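Local coordinates for alpha-ketoglutarate-dependent 2,4-dichlorophenoxyacetate dioxygenase (Bradyrhizobium diazoefficiens, PDB 5BKE), which probably acts as a metal- and 2-oxoglutarate-dependent dioxygenase of the TfdA family, taking part in the degradation of aryloxyalkanoate herbicides, at residues Met56-Asn61 and Leu254-Asn259; Arg148-Ala153 and Glu236-Pro241; Ser214-Ile219 and Leu229-Leu234. All blocks are in the same frame, centred on the assembly; numbering follows the deposited sequence.

Contact 1 of 3, residues Met56-Asn61 and Leu254-Asn259. With OGA (N-oxalylglycine), chain O.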
# COMPACT_ATOMS: atom_id res chain seq x y z
N MET C 56 9.63 -16.37 48.33
CA MET C 56 10.87 -15.64 48.12
C MET C 56 11.84 -16.44 47.25
O MET C 56 12.49 -15.87 46.37
CB MET C 56 11.49 -15.22 49.46
CG MET C 56 12.84 -14.51 49.37
SD MET C 56 12.79 -12.96 48.42
CE MET C 56 11.97 -11.86 49.57
N ALA C 57 11.92 -17.75 47.49
CA ALA C 57 12.72 -18.64 46.66
C ALA C 57 12.33 -18.56 45.17
O ALA C 57 13.20 -18.58 44.28
CB ALA C 57 12.66 -20.08 47.16
N PHE C 58 11.02 -18.46 44.91
CA PHE C 58 10.50 -18.27 43.56
C PHE C 58 11.02 -16.95 43.00
O PHE C 58 11.58 -16.92 41.91
CB PHE C 58 8.96 -18.34 43.53
CG PHE C 58 8.33 -18.00 42.17
CD1 PHE C 58 8.74 -18.64 41.00
CD2 PHE C 58 7.32 -17.05 42.09
CE1 PHE C 58 8.16 -18.31 39.77
CE2 PHE C 58 6.73 -16.73 40.86
CZ PHE C 58 7.16 -17.36 39.70
N ALA C 59 10.86 -15.87 43.76
CA ALA C 59 11.32 -14.53 43.36
C ALA C 59 12.81 -14.46 43.07
O ALA C 59 13.23 -13.74 42.17
CB ALA C 59 10.93 -13.50 44.41
N LEU C 60 13.61 -15.23 43.81
CA LEU C 60 15.08 -15.17 43.68
C LEU C 60 15.68 -15.77 42.39
O LEU C 60 16.84 -15.50 42.08
CB LEU C 60 15.78 -15.73 44.94
CG LEU C 60 15.72 -14.84 46.19
CD1 LEU C 60 16.17 -15.60 47.44
CD2 LEU C 60 16.52 -13.53 46.02
N ASN C 61 14.87 -16.53 41.64
CA ASN C 61 15.18 -16.93 40.25
C ASN C 61 15.50 -15.73 39.35
O ASN C 61 16.27 -15.85 38.38
CB ASN C 61 13.99 -17.66 39.61
CG ASN C 61 13.83 -19.08 40.13
OD1 ASN C 61 14.54 -19.99 39.72
ND2 ASN C 61 12.88 -19.26 41.05
N LEU C 254 -1.25 -15.85 43.27
CA LEU C 254 -0.03 -15.05 43.22
C LEU C 254 -0.05 -14.23 41.94
O LEU C 254 -0.13 -14.79 40.84
CB LEU C 254 1.25 -15.91 43.31
CG LEU C 254 2.56 -15.10 43.39
CD1 LEU C 254 3.52 -15.65 44.43
CD2 LEU C 254 3.28 -14.93 42.04
N VAL C 255 0.01 -12.92 42.10
CA VAL C 255 0.13 -11.99 40.99
C VAL C 255 1.50 -11.32 41.07
O VAL C 255 1.89 -10.81 42.13
CB VAL C 255 -1.02 -10.95 40.94
CG1 VAL C 255 -0.88 -10.02 39.76
CG2 VAL C 255 -2.37 -11.67 40.86
N MET C 256 2.23 -11.36 39.96
CA MET C 256 3.55 -10.73 39.87
C MET C 256 3.61 -9.75 38.71
O MET C 256 3.05 -10.01 37.64
CB MET C 256 4.68 -11.76 39.82
CG MET C 256 4.71 -12.67 38.60
SD MET C 256 6.03 -13.91 38.66
CE MET C 256 7.52 -12.91 38.83
N TRP C 257 4.26 -8.62 38.94
CA TRP C 257 4.30 -7.56 37.94
C TRP C 257 5.69 -6.98 37.74
O TRP C 257 6.52 -6.99 38.67
CB TRP C 257 3.26 -6.47 38.26
CG TRP C 257 3.43 -5.77 39.58
CD1 TRP C 257 4.18 -4.65 39.83
CD2 TRP C 257 2.82 -6.13 40.84
NE1 TRP C 257 4.09 -4.30 41.15
CE2 TRP C 257 3.26 -5.18 41.80
CE3 TRP C 257 1.97 -7.17 41.25
CZ2 TRP C 257 2.87 -5.23 43.14
CZ3 TRP C 257 1.56 -7.22 42.58
CH2 TRP C 257 2.02 -6.26 43.52
N ASP C 258 5.93 -6.49 36.52
CA ASP C 258 7.15 -5.78 36.21
C ASP C 258 6.93 -4.30 36.47
O ASP C 258 6.14 -3.63 35.77
CB ASP C 258 7.61 -6.04 34.78
CG ASP C 258 8.98 -5.45 34.48
OD1 ASP C 258 9.61 -4.83 35.38
OD2 ASP C 258 9.46 -5.62 33.33
N ASN C 259 7.62 -3.78 37.48
CA ASN C 259 7.51 -2.35 37.87
C ASN C 259 8.06 -1.42 36.79
O ASN C 259 7.66 -0.26 36.71
CB ASN C 259 8.21 -2.10 39.22
CG ASN C 259 7.42 -2.68 40.39
OD1 ASN C 259 6.33 -2.19 40.74
ND2 ASN C 259 7.96 -3.73 40.99
C1 OGA O . 2.11 -3.79 46.61
C2 OGA O . 0.81 -3.19 46.42
C4 OGA O . -1.63 -3.51 46.59
C5 OGA O . -2.50 -4.56 47.23
O1 OGA O . 3.09 -3.23 46.06
O2 OGA O . 2.19 -4.86 47.26
O2' OGA O . 0.75 -2.00 46.11
O3 OGA O . -2.28 -4.81 48.44
N1 OGA O . -0.25 -3.98 46.57
O4 OGA O . -3.37 -5.12 46.54
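The large sheet of the double-stranded beta-helix (jelly-roll) core, the fold of TauD/TfdA dioxygenases, is covered here by helix 52-59, whose Phe-58 packs on Leu-254 and Met-256 of strand 254-258. One corner of the phenyl ring does the touching: CE2 of Phe-58 lies 3.6 Å from SD of Met-256, and CZ of Phe-58 is 3.8 Å from the same sulfur. This is a Met-aromatic contact of oblique approach, with SD of Met-256 4.7 Å from the centroid of the Phe-58 ring and 67° off its normal. Leu-254 comes instead at the rim, its CD2 near the ring plane and 4.1 Å from CE2 of Phe-58. The phenyl group gets there because its CG is anti to the backbone N (chi1 174°), which sends the ring off the helix toward the sheet. Met-256 holds CG between its backbone N and carbonyl carbon (chi1 64°), and the chain then runs straight to the sulfur, with SD anti to CA. The carbonyl of Phe-58 is engaged as well: ND2 of Asn-61 donates a nearly straight bond of 2.8 Å to O of Phe-58, linking Asn-61 back to the carbonyl three residues earlier. The strand illustrates how alternation separates packing against the helix from contact with the ligand. Trp-257 turns away from the helix and enters the N-oxalylglycine pocket, where its CZ2 stands 3.5 Å from O1 of the ligand, met at the indole edge. NE1 of Trp-257 makes a weak bond of 3.1 Å to OD1 of Asn-259. Strand 254-258 runs between strands 42-45 and 127-132; Leu-129 of the latter, Leu-21, Leu-25 and the edge-to-face ring of Phe-62 surround Phe-58, while Met-37 of helix 27-40 touches Met-256.

Contact 2 of 3, residues Arg148-Ala153 and Glu236-Pro241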
# COMPACT_ATOMS: atom_id res chain seq x y z
N ARG C 148 3.49 0.82 28.50
CA ARG C 148 4.00 0.77 27.12
C ARG C 148 2.88 1.08 26.13
O ARG C 148 3.03 1.95 25.27
CB ARG C 148 4.61 -0.59 26.79
CG ARG C 148 5.53 -1.18 27.85
CD ARG C 148 5.67 -2.67 27.61
NE ARG C 148 4.39 -3.37 27.72
CZ ARG C 148 4.25 -4.70 27.69
NH1 ARG C 148 5.32 -5.50 27.58
NH2 ARG C 148 3.03 -5.22 27.78
N ALA C 149 1.75 0.39 26.28
CA ALA C 149 0.52 0.70 25.54
C ALA C 149 0.12 2.16 25.71
O ALA C 149 -0.16 2.84 24.72
CB ALA C 149 -0.61 -0.22 25.98
N ALA C 150 0.14 2.65 26.96
CA ALA C 150 -0.15 4.05 27.26
C ALA C 150 0.81 4.98 26.52
O ALA C 150 0.34 5.92 25.86
CB ALA C 150 -0.10 4.32 28.76
N TYR C 151 2.12 4.72 26.60
CA TYR C 151 3.11 5.50 25.84
C TYR C 151 2.82 5.53 24.32
O TYR C 151 2.81 6.60 23.71
CB TYR C 151 4.55 5.05 26.09
CG TYR C 151 5.55 5.87 25.31
CD1 TYR C 151 6.06 7.07 25.83
CD2 TYR C 151 5.96 5.48 24.02
CE1 TYR C 151 6.95 7.84 25.10
CE2 TYR C 151 6.85 6.25 23.28
CZ TYR C 151 7.34 7.43 23.82
OH TYR C 151 8.23 8.19 23.10
N ASP C 152 2.57 4.36 23.73
CA ASP C 152 2.39 4.23 22.29
C ASP C 152 1.24 5.06 21.73
O ASP C 152 1.33 5.56 20.60
CB ASP C 152 2.22 2.77 21.89
CG ASP C 152 3.49 1.96 22.07
OD1 ASP C 152 4.61 2.53 22.07
OD2 ASP C 152 3.35 0.73 22.22
N ALA C 153 0.19 5.21 22.54
CA ALA C 153 -1.06 5.88 22.18
C ALA C 153 -0.96 7.40 22.21
O ALA C 153 -1.89 8.09 21.80
CB ALA C 153 -2.18 5.41 23.09
N GLU C 236 -4.03 10.32 33.77
CA GLU C 236 -5.40 10.12 33.30
C GLU C 236 -5.42 9.32 31.99
O GLU C 236 -6.23 8.40 31.83
CB GLU C 236 -6.12 11.45 33.13
CG GLU C 236 -7.63 11.35 32.93
CD GLU C 236 -8.25 12.66 32.47
OE1 GLU C 236 -7.74 13.74 32.84
OE2 GLU C 236 -9.26 12.61 31.73
N HIS C 237 -4.51 9.66 31.07
CA HIS C 237 -4.36 8.98 29.79
C HIS C 237 -4.00 7.50 29.97
O HIS C 237 -4.59 6.63 29.32
CB HIS C 237 -3.29 9.68 28.93
CG HIS C 237 -2.86 8.87 27.74
ND1 HIS C 237 -3.60 8.78 26.59
CD2 HIS C 237 -1.78 8.07 27.56
CE1 HIS C 237 -3.00 7.98 25.73
NE2 HIS C 237 -1.89 7.53 26.30
N ALA C 238 -3.06 7.23 30.87
CA ALA C 238 -2.48 5.91 31.06
C ALA C 238 -3.34 4.95 31.86
O ALA C 238 -3.09 3.75 31.84
CB ALA C 238 -1.11 6.04 31.71
N THR C 239 -4.33 5.49 32.57
CA THR C 239 -5.20 4.68 33.45
C THR C 239 -6.65 4.55 32.95
O THR C 239 -7.53 4.08 33.68
CB THR C 239 -5.17 5.18 34.91
OG1 THR C 239 -5.63 6.54 34.97
CG2 THR C 239 -3.75 5.10 35.47
N GLN C 240 -6.87 4.95 31.70
CA GLN C 240 -8.12 4.67 30.98
C GLN C 240 -8.36 3.15 30.95
O GLN C 240 -7.40 2.38 30.89
CB GLN C 240 -8.04 5.19 29.54
CG GLN C 240 -7.99 6.70 29.40
CD GLN C 240 -7.88 7.15 27.96
OE1 GLN C 240 -8.89 7.43 27.32
NE2 GLN C 240 -6.66 7.20 27.43
N PRO C 241 -9.65 2.72 30.99
CA PRO C 241 -10.01 1.29 31.02
C PRO C 241 -9.33 0.40 29.97
O PRO C 241 -9.04 -0.76 30.25
CB PRO C 241 -11.53 1.31 30.80
CG PRO C 241 -11.95 2.62 31.37
CD PRO C 241 -10.85 3.58 31.02
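The end of helix 224-238 packs on the short helix 147-152 in a small, partly buried contact, in which His-237 and Ala-238 lie against Ala-150 and Ala-153. Alanines permit the approach: the CA atoms of Ala-150 and Ala-238 are 4.8 Å apart, and CB of Ala-150 touches CB of Ala-238 at 3.6 Å. Beside this apolar point lies a polar one. NE2 of His-237 donates to O of Ala-150 over 2.8 Å, and the oxygen sits almost exactly in the imidazole plane, although the donor is tilted 25° from the plane of the carbonyl. With CG anti to its backbone N (chi1 167°), the imidazole extends across to the other helix, and CB of Ala-153 adds a contact at the ring edge, 3.8 Å from CE1 of His-237. The pairing joins the helix following strand 142-146, part of the minor sheet of the jelly-roll, to the long helix that leads into strand 244-247 of the same sheet. Helical conformation ends at Thr-239, and the side chain of Gln-240 turns back, its NE2 bonding to O of His-237 at 2.9 Å, on a lone pair in the carbonyl plane. At the periphery Asp-152 forms a salt bridge with Arg-207, and Glu-236 forms one with Arg-265 of a neighbouring subunit.

Contact 3 of 3, residues Ser214-Ile219 and Leu229-Leu234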
# COMPACT_ATOMS: atom_id res chain seq x y z
N SER C 214 2.62 7.68 41.78
CA SER C 214 2.17 8.60 42.84
C SER C 214 3.33 9.31 43.56
O SER C 214 3.17 10.42 44.06
CB SER C 214 1.31 7.86 43.86
OG SER C 214 2.06 6.85 44.50
N HIS C 215 4.49 8.66 43.61
CA HIS C 215 5.68 9.23 44.26
C HIS C 215 6.27 10.44 43.51
O HIS C 215 6.92 11.28 44.12
CB HIS C 215 6.74 8.15 44.50
CG HIS C 215 6.20 6.92 45.17
ND1 HIS C 215 5.46 6.95 46.33
CD2 HIS C 215 6.31 5.61 44.84
CE1 HIS C 215 5.13 5.72 46.68
NE2 HIS C 215 5.64 4.89 45.79
N ALA C 216 6.02 10.52 42.20
CA ALA C 216 6.46 11.65 41.38
C ALA C 216 5.62 12.90 41.65
O ALA C 216 4.42 12.96 41.32
CB ALA C 216 6.46 11.29 39.90
N GLY C 217 6.26 13.90 42.26
CA GLY C 217 5.58 15.11 42.68
C GLY C 217 5.96 16.36 41.93
O GLY C 217 5.31 17.39 42.10
N LYS C 218 7.00 16.29 41.11
CA LYS C 218 7.34 17.39 40.20
C LYS C 218 8.19 16.91 39.02
O LYS C 218 8.84 15.86 39.09
CB LYS C 218 8.02 18.55 40.95
CG LYS C 218 9.49 18.33 41.30
CD LYS C 218 10.14 19.60 41.86
CE LYS C 218 10.38 20.65 40.78
NZ LYS C 218 10.87 21.92 41.38
N ILE C 219 8.16 17.70 37.95
CA ILE C 219 9.11 17.57 36.85
C ILE C 219 10.22 18.61 37.08
O ILE C 219 9.94 19.78 37.34
CB ILE C 219 8.41 17.73 35.47
CG1 ILE C 219 7.45 16.55 35.24
CG2 ILE C 219 9.44 17.82 34.34
CD1 ILE C 219 6.40 16.75 34.15
N LEU C 229 0.38 19.25 36.53
CA LEU C 229 -0.71 19.21 35.55
C LEU C 229 -0.41 18.23 34.41
O LEU C 229 -1.27 17.41 34.06
CB LEU C 229 -1.07 20.61 35.03
CG LEU C 229 -1.88 21.50 36.00
CD1 LEU C 229 -2.05 22.90 35.42
CD2 LEU C 229 -3.23 20.90 36.38
N LEU C 230 0.81 18.29 33.89
CA LEU C 230 1.26 17.35 32.87
C LEU C 230 1.20 15.89 33.36
O LEU C 230 0.64 15.01 32.67
CB LEU C 230 2.67 17.70 32.38
CG LEU C 230 3.29 16.85 31.25
CD1 LEU C 230 2.39 16.79 30.02
CD2 LEU C 230 4.66 17.42 30.89
N LEU C 231 1.75 15.66 34.55
CA LEU C 231 1.71 14.35 35.19
C LEU C 231 0.28 13.85 35.40
O LEU C 231 -0.02 12.69 35.12
CB LEU C 231 2.53 14.33 36.50
CG LEU C 231 4.05 14.58 36.40
CD1 LEU C 231 4.66 14.69 37.79
CD2 LEU C 231 4.79 13.52 35.57
N ARG C 232 -0.60 14.74 35.87
CA ARG C 232 -2.04 14.44 35.98
C ARG C 232 -2.67 13.99 34.65
O ARG C 232 -3.42 13.01 34.63
CB ARG C 232 -2.81 15.64 36.54
CG ARG C 232 -2.82 15.71 38.05
CD ARG C 232 -3.59 16.92 38.54
NE ARG C 232 -3.70 16.89 40.00
CZ ARG C 232 -4.74 16.41 40.67
NH1 ARG C 232 -5.82 15.95 40.03
NH2 ARG C 232 -4.72 16.42 42.00
N ASP C 233 -2.34 14.70 33.57
CA ASP C 233 -2.84 14.40 32.22
C ASP C 233 -2.35 13.06 31.73
O ASP C 233 -3.13 12.25 31.22
CB ASP C 233 -2.44 15.49 31.22
CG ASP C 233 -3.32 16.72 31.30
OD1 ASP C 233 -4.45 16.65 31.85
OD2 ASP C 233 -2.88 17.77 30.79
N LEU C 234 -1.05 12.82 31.91
CA LEU C 234 -0.42 11.55 31.52
C LEU C 234 -0.98 10.39 32.31
O LEU C 234 -1.22 9.32 31.75
CB LEU C 234 1.10 11.62 31.66
CG LEU C 234 1.89 12.57 30.75
CD1 LEU C 234 3.30 12.77 31.30
CD2 LEU C 234 1.94 12.10 29.29
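Strand 216-219 and the segment 229-234 of helix 224-238 pass with their axes 8.8 Å apart and their directions at 123°, Lys-218 and Leu-231 being nearest in the backbone. The gap is filled by aliphatic side chains, chiefly Ile-219 and Leu-231, which cross at a slant. CD1 of Ile-219 is shared between two leucines of the helix, lying 3.9 Å from CD2 of Leu-231 and 3.8 Å from CD2 of Leu-230; Leu-230 runs at about a right angle to the isoleucine. An extended ethyl arm (chi2 163°) is what carries CD1 of Ile-219 to both. The other branch of Leu-231 reaches back along the strand, its CD1 lying 3.9 Å from O of Ala-216 and 4.4 Å from CB of Ala-216. Here a helix packs on the sheet whose edge strand directly precedes it in the chain: strand 216-219 borders strand 166-169 in a four-stranded antiparallel sheet, and Leu-231 also rests on Cys-167 and, further across, on Leu-198. An alanine in place of Leu-231 would take away both methyl branches and would probably open a gap between helix and sheet, leaving CD1 of Ile-219 with Leu-230 alone among its partners here and free to shift. A polar tie supplements the packing, since O of Gly-217 accepts a hydrogen bond from NE of Arg-228 of the same helix. Another part of the helix surface serves the assembly: Asp-233 makes a salt bridge to Arg-267 of a neighbouring subunit, and Leu-229 packs on Leu-178 of that subunit.

In the fold
Along the chain the three contacts are nested: contact 3 closes a short loop inside the one closed by contact 2, and both fall within the long loop closed by contact 1. Contacts 2 and 3 share helix 224-238, their centres 14 Å apart; successive turns of that helix meet first the four-stranded sheet and then the helix after strand 142-146. Contact 1 lies across the chain's centre from contact 3, 28 Å between centres, and 24 Å from contact 2. It backs the large jelly-roll sheet on the side away from the ligand, which Trp-257 of the same strand meets, whereas the other two join helix 224-238 to a helix and to a sheet, in a part of the chain that also touches neighbouring subunits.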